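Local atomic coordinates of 2,3-bisphosphoglycerate-independent phosphoglycerate mutase (Pyrococcus horikoshii, PDB entry 2ZKT), a protein that probably catalyses the interconversion of 2-phosphoglycerate and 3-phosphoglycerate in glycolysis, as a metal-binding mutase independent of 2,3-bisphosphoglycerate. Residues Ile52-Pro57 with Arg390-Asp395; Ser60-Leu65 with Glu74-Arg79; Ser66-Asp71 with Gly257-Val262; Asp94-Arg99 with Ala228-Asn233. One frame throughout, in Å; residues are numbered along the deposited sequence.

Interaction 1: Ile52-Pro57 with Arg390-Asp395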
loop_
_atom_site.group_PDB
_atom_site.type_symbol
_atom_site.label_atom_id
_atom_site.label_comp_id
_atom_site.label_asym_id
_atom_site.label_seq_id
_atom_site.Cartn_x
_atom_site.Cartn_y
_atom_site.Cartn_z
ATOM N N ILE B 52 4.668 23.684 -12.125
ATOM C CA ILE B 52 4.887 25.064 -12.567
ATOM C C ILE B 52 5.977 25.761 -11.755
ATOM O O ILE B 52 6.973 26.229 -12.303
ATOM C CB ILE B 52 3.558 25.865 -12.494
ATOM C CG1 ILE B 52 2.523 25.199 -13.419
ATOM C CG2 ILE B 52 3.781 27.317 -12.906
ATOM C CD1 ILE B 52 1.167 25.860 -13.415
ATOM N N LYS B 53 5.783 25.827 -10.441
ATOM C CA LYS B 53 6.746 26.456 -9.544
ATOM C C LYS B 53 6.261 26.241 -8.108
ATOM O O LYS B 53 5.096 25.908 -7.883
ATOM C CB LYS B 53 6.875 27.954 -9.850
ATOM C CG LYS B 53 5.568 28.752 -9.779
ATOM C CD LYS B 53 5.816 30.258 -10.019
ATOM C CE LYS B 53 4.500 31.049 -9.947
ATOM N NZ LYS B 53 4.683 32.526 -10.001
ATOM N N PRO B 54 7.155 26.421 -7.118
ATOM C CA PRO B 54 6.796 26.235 -5.700
ATOM C C PRO B 54 5.463 26.889 -5.293
ATOM O O PRO B 54 5.251 28.100 -5.491
ATOM C CB PRO B 54 7.985 26.850 -4.960
ATOM C CG PRO B 54 9.131 26.595 -5.898
ATOM C CD PRO B 54 8.540 26.921 -7.256
ATOM N N GLY B 55 4.566 26.074 -4.736
ATOM C CA GLY B 55 3.277 26.563 -4.270
ATOM C C GLY B 55 2.262 27.016 -5.310
ATOM O O GLY B 55 1.246 27.609 -4.946
ATOM N N GLN B 56 2.521 26.752 -6.594
ATOM C CA GLN B 56 1.578 27.157 -7.644
ATOM C C GLN B 56 0.760 25.981 -8.219
ATOM O O GLN B 56 1.290 25.140 -8.949
ATOM C CB GLN B 56 2.331 27.856 -8.777
ATOM C CG GLN B 56 1.459 28.214 -9.974
ATOM C CD GLN B 56 0.296 29.134 -9.613
ATOM O OE1 GLN B 56 0.493 30.296 -9.260
ATOM N NE2 GLN B 56 -0.925 28.609 -9.703
ATOM N N PRO B 57 -0.550 25.915 -7.902
ATOM C CA PRO B 57 -1.377 24.817 -8.429
ATOM C C PRO B 57 -1.479 24.919 -9.954
ATOM O O PRO B 57 -1.632 26.016 -10.516
ATOM C CB PRO B 57 -2.744 25.042 -7.765
ATOM C CG PRO B 57 -2.422 25.837 -6.529
ATOM C CD PRO B 57 -1.342 26.791 -7.012
ATOM N N ARG B 390 15.000 18.992 -5.945
ATOM C CA ARG B 390 13.717 19.606 -6.289
ATOM C C ARG B 390 13.857 20.268 -7.666
ATOM O O ARG B 390 14.532 21.294 -7.809
ATOM C CB ARG B 390 13.325 20.646 -5.233
ATOM C CG ARG B 390 11.996 21.332 -5.514
ATOM C CD ARG B 390 11.466 22.061 -4.276
ATOM N NE ARG B 390 10.082 22.509 -4.466
ATOM C CZ ARG B 390 9.292 22.965 -3.492
ATOM N NH1 ARG B 390 9.732 23.045 -2.235
ATOM N NH2 ARG B 390 8.051 23.344 -3.779
ATOM N N ILE B 391 13.218 19.672 -8.675
ATOM C CA ILE B 391 13.283 20.178 -10.052
ATOM C C ILE B 391 11.906 20.617 -10.575
ATOM O O ILE B 391 10.897 20.505 -9.859
ATOM C CB ILE B 391 13.820 19.076 -10.988
ATOM C CG1 ILE B 391 12.818 17.915 -11.052
ATOM C CG2 ILE B 391 15.145 18.554 -10.468
ATOM C CD1 ILE B 391 13.353 16.703 -11.784
ATOM N N ARG B 392 11.870 21.122 -11.812
ATOM C CA ARG B 392 10.617 21.553 -12.446
ATOM C C ARG B 392 10.082 20.390 -13.287
ATOM O O ARG B 392 10.842 19.510 -13.729
ATOM C CB ARG B 392 10.829 22.775 -13.375
ATOM C CG ARG B 392 11.126 24.102 -12.666
ATOM C CD ARG B 392 9.971 24.558 -11.772
ATOM N NE ARG B 392 10.428 25.544 -10.785
ATOM C CZ ARG B 392 10.539 26.852 -11.017
ATOM N NH1 ARG B 392 10.208 27.353 -12.207
ATOM N NH2 ARG B 392 11.006 27.656 -10.064
ATOM N N GLY B 393 8.769 20.406 -13.516
ATOM C CA GLY B 393 8.144 19.359 -14.303
ATOM C C GLY B 393 8.722 19.279 -15.703
ATOM O O GLY B 393 8.838 18.183 -16.251
ATOM N N HIS B 394 9.097 20.423 -16.284
ATOM C CA HIS B 394 9.655 20.415 -17.645
ATOM C C HIS B 394 11.144 20.011 -17.694
ATOM O O HIS B 394 11.795 20.063 -18.734
ATOM C CB HIS B 394 9.399 21.772 -18.360
ATOM C CG HIS B 394 9.856 22.976 -17.548
ATOM N ND1 HIS B 394 11.160 23.257 -17.295
ATOM C CD2 HIS B 394 9.064 23.966 -16.950
ATOM C CE1 HIS B 394 11.152 24.391 -16.562
ATOM N NE2 HIS B 394 9.911 24.838 -16.340
ATOM N N ASP B 395 11.698 19.627 -16.525
ATOM C CA ASP B 395 13.051 19.067 -16.478
ATOM C C ASP B 395 13.061 17.549 -16.717
ATOM O O ASP B 395 14.088 16.946 -17.009
ATOM C CB ASP B 395 13.651 19.382 -15.104
ATOM C CG ASP B 395 13.978 20.870 -15.026
ATOM O OD1 ASP B 395 14.562 21.380 -15.986
ATOM O OD2 ASP B 395 13.646 21.497 -14.022
#
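I52 meets R392 through its backbone carbonyl, I52 O lying 3.5 Å from the CD methylene of R392 and 3.4 Å from its NH1. The isoleucine side chain turns from this contact to pack on Y73 and T62. The site is at the margin of the large mixed sheet of this alkaline-phosphatase-superfamily fold, where the loop after strand 45-50 runs beside the outermost strand, 391-392. K53 begins a type II beta turn that ends at Q56. Its CB sits over the centre of one face of the R392 guanidinium, 4.0 Å above the plane; a bend at chi2 (-63°) turns the arginine back across the loop to meet it. K53 CG lies between the backbone N and the carbonyl carbon (chi1 57°), and the extended chain beyond leads the ammonium away from the guanidinium. P54 touches both arginines. Its CD is 3.8 Å from NH2 of R392, whose chain it crosses at about a right angle, while its CB is 3.7 Å from NH2 of R390. P54 CG also covers one face of the R390 guanidinium. R390 is extended throughout and forms a salt bridge with D50 through NE, which ties the corner before the strand to the end of neighbouring strand 45-50. G55 supplies the positive phi (69°) of the turn, which closes with Q56 N donating to K53 O at 3.0 Å.

Interaction 2: Ser60-Leu65 with Glu74-Arg79. With ZN (zinc ion), chain G.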
loop_
_atom_site.group_PDB
_atom_site.type_symbol
_atom_site.label_atom_id
_atom_site.label_comp_id
_atom_site.label_asym_id
_atom_site.label_seq_id
_atom_site.Cartn_x
_atom_site.Cartn_y
_atom_site.Cartn_z
ATOM N N SER B 60 -4.911 20.608 -15.047
ATOM C CA SER B 60 -4.433 19.384 -15.694
ATOM C C SER B 60 -3.730 19.620 -17.043
ATOM O O SER B 60 -2.748 18.948 -17.359
ATOM C CB SER B 60 -5.598 18.405 -15.887
ATOM O OG SER B 60 -5.151 17.058 -15.818
ATOM N N ASP B 61 -4.234 20.572 -17.834
ATOM C CA ASP B 61 -3.649 20.859 -19.151
ATOM C C ASP B 61 -2.255 21.502 -19.074
ATOM O O ASP B 61 -1.316 21.037 -19.734
ATOM C CB ASP B 61 -4.613 21.737 -19.979
ATOM C CG ASP B 61 -5.099 22.967 -19.217
ATOM O OD1 ASP B 61 -4.786 23.095 -18.007
ATOM O OD2 ASP B 61 -5.805 23.807 -19.830
ATOM N N THR B 62 -2.120 22.560 -18.268
ATOM C CA THR B 62 -0.835 23.251 -18.099
ATOM C C THR B 62 0.226 22.342 -17.424
ATOM O O THR B 62 1.428 22.461 -17.693
ATOM C CB THR B 62 -1.001 24.546 -17.238
ATOM O OG1 THR B 62 -1.522 24.207 -15.937
ATOM C CG2 THR B 62 -1.955 25.539 -17.930
ATOM N N ALA B 63 -0.229 21.436 -16.551
ATOM C CA ALA B 63 0.680 20.520 -15.858
ATOM C C ALA B 63 1.285 19.532 -16.848
ATOM O O ALA B 63 2.459 19.155 -16.726
ATOM C CB ALA B 63 -0.065 19.752 -14.743
ATOM N N HIS B 64 0.483 19.113 -17.830
ATOM C CA HIS B 64 0.962 18.143 -18.814
ATOM C C HIS B 64 1.858 18.785 -19.888
ATOM O O HIS B 64 2.743 18.152 -20.450
ATOM C CB HIS B 64 -0.244 17.439 -19.457
ATOM C CG HIS B 64 -0.662 16.246 -18.625
ATOM N ND1 HIS B 64 -1.698 16.260 -17.745
ATOM C CD2 HIS B 64 -0.095 14.960 -18.610
ATOM C CE1 HIS B 64 -1.761 15.010 -17.227
ATOM N NE2 HIS B 64 -0.811 14.211 -17.731
ATOM N N LEU B 65 1.589 20.072 -20.220
ATOM C CA LEU B 65 2.520 20.741 -21.131
ATOM C C LEU B 65 3.907 20.750 -20.492
ATOM O O LEU B 65 4.946 20.605 -21.128
ATOM C CB LEU B 65 2.078 22.202 -21.346
ATOM C CG LEU B 65 0.977 22.400 -22.405
ATOM C CD1 LEU B 65 0.392 23.808 -22.350
ATOM C CD2 LEU B 65 1.455 22.219 -23.849
ATOM N N GLU B 74 4.747 30.079 -21.131
ATOM C CA GLU B 74 4.983 30.607 -22.482
ATOM C C GLU B 74 4.212 29.890 -23.589
ATOM O O GLU B 74 3.890 30.490 -24.624
ATOM C CB GLU B 74 6.472 30.546 -22.823
ATOM C CG GLU B 74 7.376 31.218 -21.813
ATOM C CD GLU B 74 8.774 31.430 -22.358
ATOM O OE1 GLU B 74 8.932 32.315 -23.234
ATOM O OE2 GLU B 74 9.704 30.710 -21.920
ATOM N N THR B 75 3.923 28.606 -23.381
ATOM C CA THR B 75 3.214 27.823 -24.397
ATOM C C THR B 75 1.686 27.815 -24.264
ATOM O O THR B 75 0.972 27.792 -25.270
ATOM C CB THR B 75 3.702 26.358 -24.384
ATOM O OG1 THR B 75 3.543 25.813 -23.063
ATOM C CG2 THR B 75 5.178 26.279 -24.774
ATOM N N TYR B 76 1.195 27.838 -23.022
ATOM C CA TYR B 76 -0.239 27.793 -22.760
ATOM C C TYR B 76 -1.064 28.926 -23.372
ATOM O O TYR B 76 -0.835 30.117 -23.105
ATOM C CB TYR B 76 -0.511 27.742 -21.253
ATOM C CG TYR B 76 -1.943 27.376 -20.920
ATOM C CD1 TYR B 76 -2.487 26.159 -21.344
ATOM C CD2 TYR B 76 -2.748 28.226 -20.152
ATOM C CE1 TYR B 76 -3.789 25.788 -21.000
ATOM C CE2 TYR B 76 -4.057 27.861 -19.804
ATOM C CZ TYR B 76 -4.560 26.642 -20.229
ATOM O OH TYR B 76 -5.818 26.255 -19.845
ATOM N N ARG B 77 -2.047 28.537 -24.182
ATOM C CA ARG B 77 -2.928 29.503 -24.818
ATOM C C ARG B 77 -4.392 29.112 -24.582
ATOM O O ARG B 77 -5.246 29.291 -25.456
ATOM C CB ARG B 77 -2.614 29.596 -26.327
ATOM C CG ARG B 77 -1.288 30.314 -26.668
ATOM C CD ARG B 77 -1.380 31.804 -26.382
ATOM N NE ARG B 77 -0.197 32.552 -26.822
ATOM C CZ ARG B 77 0.998 32.519 -26.222
ATOM N NH1 ARG B 77 1.200 31.764 -25.140
ATOM N NH2 ARG B 77 2.000 33.255 -26.705
ATOM N N GLY B 78 -4.675 28.572 -23.391
ATOM C CA GLY B 78 -6.039 28.184 -23.059
ATOM C C GLY B 78 -6.287 26.683 -23.065
ATOM O O GLY B 78 -5.439 25.906 -23.512
ATOM N N ARG B 79 -7.470 26.283 -22.587
ATOM C CA ARG B 79 -7.859 24.868 -22.501
ATOM C C ARG B 79 -8.670 24.298 -23.677
ATOM O O ARG B 79 -8.390 23.193 -24.164
ATOM C CB ARG B 79 -8.656 24.641 -21.207
ATOM C CG ARG B 79 -9.259 23.246 -21.101
ATOM C CD ARG B 79 -9.927 22.996 -19.740
ATOM N NE ARG B 79 -10.437 21.623 -19.650
ATOM C CZ ARG B 79 -10.958 21.077 -18.549
ATOM N NH1 ARG B 79 -11.044 21.785 -17.425
ATOM N NH2 ARG B 79 -11.401 19.820 -18.578
HETATM ZN ZN ZN G . -4.512 16.041 -13.531
#
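Y76 carries CG anti to its backbone N (chi1 -167°), throwing its ring across the first turn of helix 60-67, while D61 holds CG between its backbone N and carbonyl carbon (chi1 51°), turning the carboxylate to meet it. This helix begins with the zinc-binding S60, in the alkaline-phosphatase-superfamily fold. Y76 OH donates to D61 OD2; the modelled 2.4 Å is very short, and its exact length is doubtful. The carboxylate approaches at the ring edge with its plane turned 81° from that of the ring. T62 CG2 makes a CH-pi contact 3.3 Å from the ring centroid, almost on the normal, and G78 N lies over the opposite face, 3.5 Å above the plane. L65 CD1 reaches the edge at Y76 CD1. A phenylalanine in place of Y76 would probably keep this sandwich but leave D61 OD2 without its hydroxyl donor, setting the carboxylate freer to turn. The other oxygen, D61 OD1, accepts T62 N from above the carboxylate plane. S60 O receives H64 N and H64 ND1 from opposite faces of its plane, and the ND1 bond holds the imidazole against this turn. With D13, D346 and H347 completing the site, S60 OG stands 2.6 Å from the zinc ion.

Interaction 3: Ser66-Asp71 with Gly257-Val262; sequences SIFGYD and GVARAV
F68 and Y70 meet V258, A259 and V262 wholly through apolar contacts. Those of F68 come from several directions. V258 CG1 lies at the ring edge, in its plane, 3.6 Å from F68 CE2; the methyl is placed there because CG1 stands anti to the V258 backbone N (chi1 175°). V262 CG2 lies over one face, 4.2 Å from F68 CD2, and A259 CB meets the far end of the ring, 4.1 Å from F68 CZ. Y70 makes the second aromatic contact: V262 CG1 approaches its ring obliquely, 3.5 Å from CE2, so that the two branches of one valine serve two aromatic rings. Polar groups work around this core rather than across it. Y70 OH is hydrogen-bonded to M236 O, which satisfies the hydroxyl and fixes the far end of the ring. In the backbone, helix 60-67 ends in a Schellman motif: G69 has positive phi (108°), G69 N donates to S66 O at 2.9 Å and Y70 N probably donates to L65 O, and the chain bends there to bring Y70 beside F68. D71 then takes the N-cap position of helix 72-75. The contact therefore joins the C-terminal ends of helices 60-67 and 253-261. F298 of strand 296-301 meets the F68 ring edge-to-face, I67 packs on strand 6-12, and F82 of helix 80-86 touches V258 and A261.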
loop_
_atom_site.group_PDB
_atom_site.type_symbol
_atom_site.label_atom_id
_atom_site.label_comp_id
_atom_site.label_asym_id
_atom_site.label_seq_id
_atom_site.Cartn_x
_atom_site.Cartn_y
_atom_site.Cartn_z
ATOM N N SER B 66 3.878 20.972 -19.160
ATOM C CA SER B 66 5.113 20.992 -18.383
ATOM C C SER B 66 5.787 19.612 -18.364
ATOM O O SER B 66 6.972 19.475 -18.647
ATOM C CB SER B 66 4.765 21.439 -16.954
ATOM O OG SER B 66 5.954 21.527 -16.169
ATOM N N ILE B 67 5.016 18.577 -18.035
ATOM C CA ILE B 67 5.516 17.206 -17.987
ATOM C C ILE B 67 6.112 16.779 -19.338
ATOM O O ILE B 67 7.094 16.032 -19.371
ATOM C CB ILE B 67 4.379 16.224 -17.605
ATOM C CG1 ILE B 67 3.899 16.507 -16.168
ATOM C CG2 ILE B 67 4.842 14.784 -17.762
ATOM C CD1 ILE B 67 4.947 16.295 -15.075
ATOM N N PHE B 68 5.525 17.247 -20.446
ATOM C CA PHE B 68 6.040 16.879 -21.773
ATOM C C PHE B 68 7.319 17.631 -22.154
ATOM O O PHE B 68 7.902 17.367 -23.214
ATOM C CB PHE B 68 4.968 17.088 -22.862
ATOM C CG PHE B 68 3.822 16.112 -22.778
ATOM C CD1 PHE B 68 4.066 14.741 -22.682
ATOM C CD2 PHE B 68 2.501 16.566 -22.774
ATOM C CE1 PHE B 68 2.997 13.824 -22.579
ATOM C CE2 PHE B 68 1.430 15.679 -22.673
ATOM C CZ PHE B 68 1.672 14.298 -22.573
ATOM N N GLY B 69 7.741 18.569 -21.296
ATOM C CA GLY B 69 8.972 19.319 -21.536
ATOM C C GLY B 69 8.844 20.781 -21.942
ATOM O O GLY B 69 9.833 21.414 -22.326
ATOM N N TYR B 70 7.640 21.338 -21.856
ATOM C CA TYR B 70 7.436 22.731 -22.254
ATOM C C TYR B 70 7.241 23.651 -21.055
ATOM O O TYR B 70 6.920 23.202 -19.949
ATOM C CB TYR B 70 6.201 22.836 -23.170
ATOM C CG TYR B 70 6.314 22.016 -24.443
ATOM C CD1 TYR B 70 7.063 22.481 -25.542
ATOM C CD2 TYR B 70 5.726 20.755 -24.531
ATOM C CE1 TYR B 70 7.219 21.707 -26.689
ATOM C CE2 TYR B 70 5.880 19.965 -25.674
ATOM C CZ TYR B 70 6.625 20.443 -26.748
ATOM O OH TYR B 70 6.762 19.660 -27.878
ATOM N N ASP B 71 7.440 24.947 -21.292
ATOM C CA ASP B 71 7.241 25.958 -20.257
ATOM C C ASP B 71 5.769 26.378 -20.381
ATOM O O ASP B 71 5.374 27.023 -21.359
ATOM C CB ASP B 71 8.166 27.166 -20.496
ATOM C CG ASP B 71 7.948 28.286 -19.486
ATOM O OD1 ASP B 71 6.898 28.969 -19.562
ATOM O OD2 ASP B 71 8.824 28.478 -18.612
ATOM N N GLY B 257 -5.791 15.350 -25.623
ATOM C CA GLY B 257 -5.692 16.564 -26.426
ATOM C C GLY B 257 -4.310 17.194 -26.372
ATOM O O GLY B 257 -3.706 17.502 -27.406
ATOM N N VAL B 258 -3.799 17.392 -25.155
ATOM C CA VAL B 258 -2.472 17.973 -24.995
ATOM C C VAL B 258 -1.452 17.080 -25.698
ATOM O O VAL B 258 -0.625 17.554 -26.476
ATOM C CB VAL B 258 -2.098 18.112 -23.494
ATOM C CG1 VAL B 258 -0.650 18.597 -23.362
ATOM C CG2 VAL B 258 -3.061 19.095 -22.809
ATOM N N ALA B 259 -1.517 15.776 -25.432
ATOM C CA ALA B 259 -0.584 14.838 -26.044
ATOM C C ALA B 259 -0.633 14.938 -27.570
ATOM O O ALA B 259 0.410 14.944 -28.234
ATOM C CB ALA B 259 -0.902 13.424 -25.594
ATOM N N ARG B 260 -1.845 15.024 -28.127
ATOM C CA ARG B 260 -2.003 15.128 -29.582
ATOM C C ARG B 260 -1.412 16.430 -30.099
ATOM O O ARG B 260 -0.692 16.442 -31.103
ATOM C CB ARG B 260 -3.487 15.031 -29.983
ATOM C CG ARG B 260 -3.939 13.593 -30.252
ATOM C CD ARG B 260 -5.454 13.437 -30.345
ATOM N NE ARG B 260 -5.808 12.033 -30.574
ATOM C CZ ARG B 260 -7.006 11.499 -30.326
ATOM N NH1 ARG B 260 -7.990 12.251 -29.833
ATOM N NH2 ARG B 260 -7.215 10.207 -30.557
ATOM N N ALA B 261 -1.721 17.529 -29.407
ATOM C CA ALA B 261 -1.201 18.833 -29.807
ATOM C C ALA B 261 0.333 18.831 -29.920
ATOM O O ALA B 261 0.874 19.419 -30.851
ATOM C CB ALA B 261 -1.661 19.914 -28.819
ATOM N N VAL B 262 1.038 18.169 -28.998
ATOM C CA VAL B 262 2.502 18.172 -29.071
ATOM C C VAL B 262 3.087 17.079 -29.972
ATOM O O VAL B 262 4.313 16.966 -30.110
ATOM C CB VAL B 262 3.157 18.121 -27.653
ATOM C CG1 VAL B 262 2.669 19.311 -26.830
ATOM C CG2 VAL B 262 2.833 16.803 -26.947
#

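Interaction 4: Asp94-Arg99 with Ala228-Asn233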
loop_
_atom_site.group_PDB
_atom_site.type_symbol
_atom_site.label_atom_id
_atom_site.label_comp_id
_atom_site.label_asym_id
_atom_site.label_seq_id
_atom_site.Cartn_x
_atom_site.Cartn_y
_atom_site.Cartn_z
ATOM N N ASP B 94 -5.703 27.986 -36.498
ATOM C CA ASP B 94 -6.356 29.288 -36.439
ATOM C C ASP B 94 -7.738 29.206 -35.782
ATOM O O ASP B 94 -8.439 30.218 -35.680
ATOM C CB ASP B 94 -6.463 29.889 -37.847
ATOM C CG ASP B 94 -7.304 29.039 -38.779
ATOM O OD1 ASP B 94 -7.422 27.818 -38.529
ATOM O OD2 ASP B 94 -7.836 29.594 -39.769
ATOM N N ASP B 95 -8.120 28.005 -35.322
ATOM C CA ASP B 95 -9.424 27.802 -34.665
ATOM C C ASP B 95 -9.417 28.103 -33.157
ATOM O O ASP B 95 -8.378 28.008 -32.494
ATOM C CB ASP B 95 -9.920 26.357 -34.863
ATOM C CG ASP B 95 -10.239 26.036 -36.316
ATOM O OD1 ASP B 95 -10.905 26.868 -36.961
ATOM O OD2 ASP B 95 -9.839 24.952 -36.810
ATOM N N LEU B 96 -10.590 28.461 -32.632
ATOM C CA LEU B 96 -10.767 28.756 -31.210
ATOM C C LEU B 96 -11.790 27.754 -30.632
ATOM O O LEU B 96 -12.901 27.622 -31.157
ATOM C CB LEU B 96 -11.274 30.192 -31.022
ATOM C CG LEU B 96 -11.377 30.675 -29.562
ATOM C CD1 LEU B 96 -10.012 30.575 -28.878
ATOM C CD2 LEU B 96 -11.884 32.119 -29.533
ATOM N N ALA B 97 -11.407 27.048 -29.560
ATOM C CA ALA B 97 -12.278 26.044 -28.941
ATOM C C ALA B 97 -12.637 26.374 -27.494
ATOM O O ALA B 97 -11.903 27.084 -26.804
ATOM C CB ALA B 97 -11.624 24.682 -29.013
ATOM N N PHE B 98 -13.775 25.847 -27.036
ATOM C CA PHE B 98 -14.254 26.104 -25.679
ATOM C C PHE B 98 -14.818 24.842 -25.036
ATOM O O PHE B 98 -15.256 23.917 -25.731
ATOM C CB PHE B 98 -15.394 27.127 -25.697
ATOM C CG PHE B 98 -15.085 28.396 -26.441
ATOM C CD1 PHE B 98 -15.163 28.438 -27.839
ATOM C CD2 PHE B 98 -14.763 29.570 -25.744
ATOM C CE1 PHE B 98 -14.930 29.630 -28.533
ATOM C CE2 PHE B 98 -14.528 30.769 -26.430
ATOM C CZ PHE B 98 -14.614 30.799 -27.831
ATOM N N ARG B 99 -14.808 24.811 -23.701
ATOM C CA ARG B 99 -15.400 23.695 -22.962
ATOM C C ARG B 99 -16.821 24.222 -22.666
ATOM O O ARG B 99 -17.002 25.388 -22.278
ATOM C CB ARG B 99 -14.623 23.413 -21.665
ATOM C CG ARG B 99 -14.517 24.593 -20.712
ATOM C CD ARG B 99 -13.435 24.343 -19.655
ATOM N NE ARG B 99 -13.761 23.229 -18.759
ATOM C CZ ARG B 99 -14.692 23.280 -17.805
ATOM N NH1 ARG B 99 -15.393 24.396 -17.615
ATOM N NH2 ARG B 99 -14.924 22.214 -17.041
ATOM N N ALA B 228 -11.621 29.323 -23.216
ATOM C CA ALA B 228 -11.272 29.631 -24.605
ATOM C C ALA B 228 -9.820 29.199 -24.853
ATOM O O ALA B 228 -8.928 29.475 -24.036
ATOM C CB ALA B 228 -11.439 31.137 -24.871
ATOM N N GLY B 229 -9.580 28.515 -25.970
ATOM C CA GLY B 229 -8.224 28.069 -26.251
ATOM C C GLY B 229 -7.865 27.934 -27.725
ATOM O O GLY B 229 -8.720 27.675 -28.581
ATOM N N THR B 230 -6.582 28.134 -28.016
ATOM C CA THR B 230 -6.067 28.014 -29.379
ATOM C C THR B 230 -4.974 26.950 -29.284
ATOM O O THR B 230 -4.764 26.352 -28.217
ATOM C CB THR B 230 -5.423 29.346 -29.874
ATOM O OG1 THR B 230 -4.164 29.553 -29.208
ATOM C CG2 THR B 230 -6.329 30.534 -29.565
ATOM N N TYR B 231 -4.284 26.701 -30.395
ATOM C CA TYR B 231 -3.192 25.732 -30.387
ATOM C C TYR B 231 -2.096 26.329 -29.477
ATOM O O TYR B 231 -1.877 27.547 -29.475
ATOM C CB TYR B 231 -2.646 25.551 -31.811
ATOM C CG TYR B 231 -1.540 24.525 -31.914
ATOM C CD1 TYR B 231 -1.833 23.156 -31.939
ATOM C CD2 TYR B 231 -0.201 24.919 -31.998
ATOM C CE1 TYR B 231 -0.817 22.198 -32.048
ATOM C CE2 TYR B 231 0.828 23.972 -32.105
ATOM C CZ TYR B 231 0.512 22.615 -32.129
ATOM O OH TYR B 231 1.516 21.675 -32.228
ATOM N N PRO B 232 -1.396 25.486 -28.694
ATOM C CA PRO B 232 -0.346 26.019 -27.809
ATOM C C PRO B 232 0.872 26.610 -28.547
ATOM O O PRO B 232 1.295 26.098 -29.591
ATOM C CB PRO B 232 0.019 24.810 -26.946
ATOM C CG PRO B 232 -0.168 23.664 -27.898
ATOM C CD PRO B 232 -1.474 24.015 -28.594
ATOM N N ASN B 233 1.420 27.700 -28.000
ATOM C CA ASN B 233 2.591 28.359 -28.587
ATOM C C ASN B 233 3.855 27.546 -28.294
ATOM O O ASN B 233 4.653 27.903 -27.421
ATOM C CB ASN B 233 2.763 29.776 -28.010
ATOM C CG ASN B 233 3.980 30.502 -28.588
ATOM O OD1 ASN B 233 4.470 31.481 -28.013
ATOM N ND2 ASN B 233 4.467 30.027 -29.736
#
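The F98 ring meets A228 obliquely, with A228 CB 3.5 Å from CE2. The other ring here, that of Y231, has P232 CD over one face, 3.3 Å above the plane, and a cation-pi partner in K93. Between the two rings, A97 and G229 form an antiparallel hydrogen-bonded pair that joins strand 96-103 to strand 222-229, an outermost strand of a four-stranded antiparallel sheet. A97 N donates to G229 O at 2.9 Å, nearly straight (173°), and G229 N returns a bond to A97 O of the same length but more bent (140°); each donor lies in the plane of the carbonyl it meets. A228 CA adds a CA-H...O contact to A97 O. L96, with CG anti to its backbone N (chi1 -175°), directs CD1 over the partner strand, 3.7 Å from T230 CG2. An alanine in place of F98 would probably take the ring contact from A228 CB, leaving it L96 CD1 at 4.3 Å, and open a gap beside I225, which also packs on this ring. Beyond the paired residues, T230 OG1 turns to Y231 O in its own segment. The chemistry thus divides: two backbone bonds set the register, while L96, F98, A228 and T230 supply apolar packing, burying the strand junction without any charged group bridging it.

Helix 60-67, which begins with a zinc ligand, is shared by interactions 2 and 3, their centres about 7 Å apart. Interaction 1, at the edge of the mixed sheet, touches that helix, where I52 packs on T62 and H394 on S66 and Y70. Interaction 4, centred about 24 Å from interaction 1, belongs to the antiparallel sheet; it joins interaction 2 through T75 O with N233 N, and interaction 3 through Y231 OH with A261 O. Along the chain, interaction 1 encloses all the others, 2 and 3 alternate, 2 closes before 4 opens, and 4 is nested within 3. The contacts form a continuous path from the mixed sheet, at whose strand ends zinc ligands D13, D346 and H347 lie, to the antiparallel sheet.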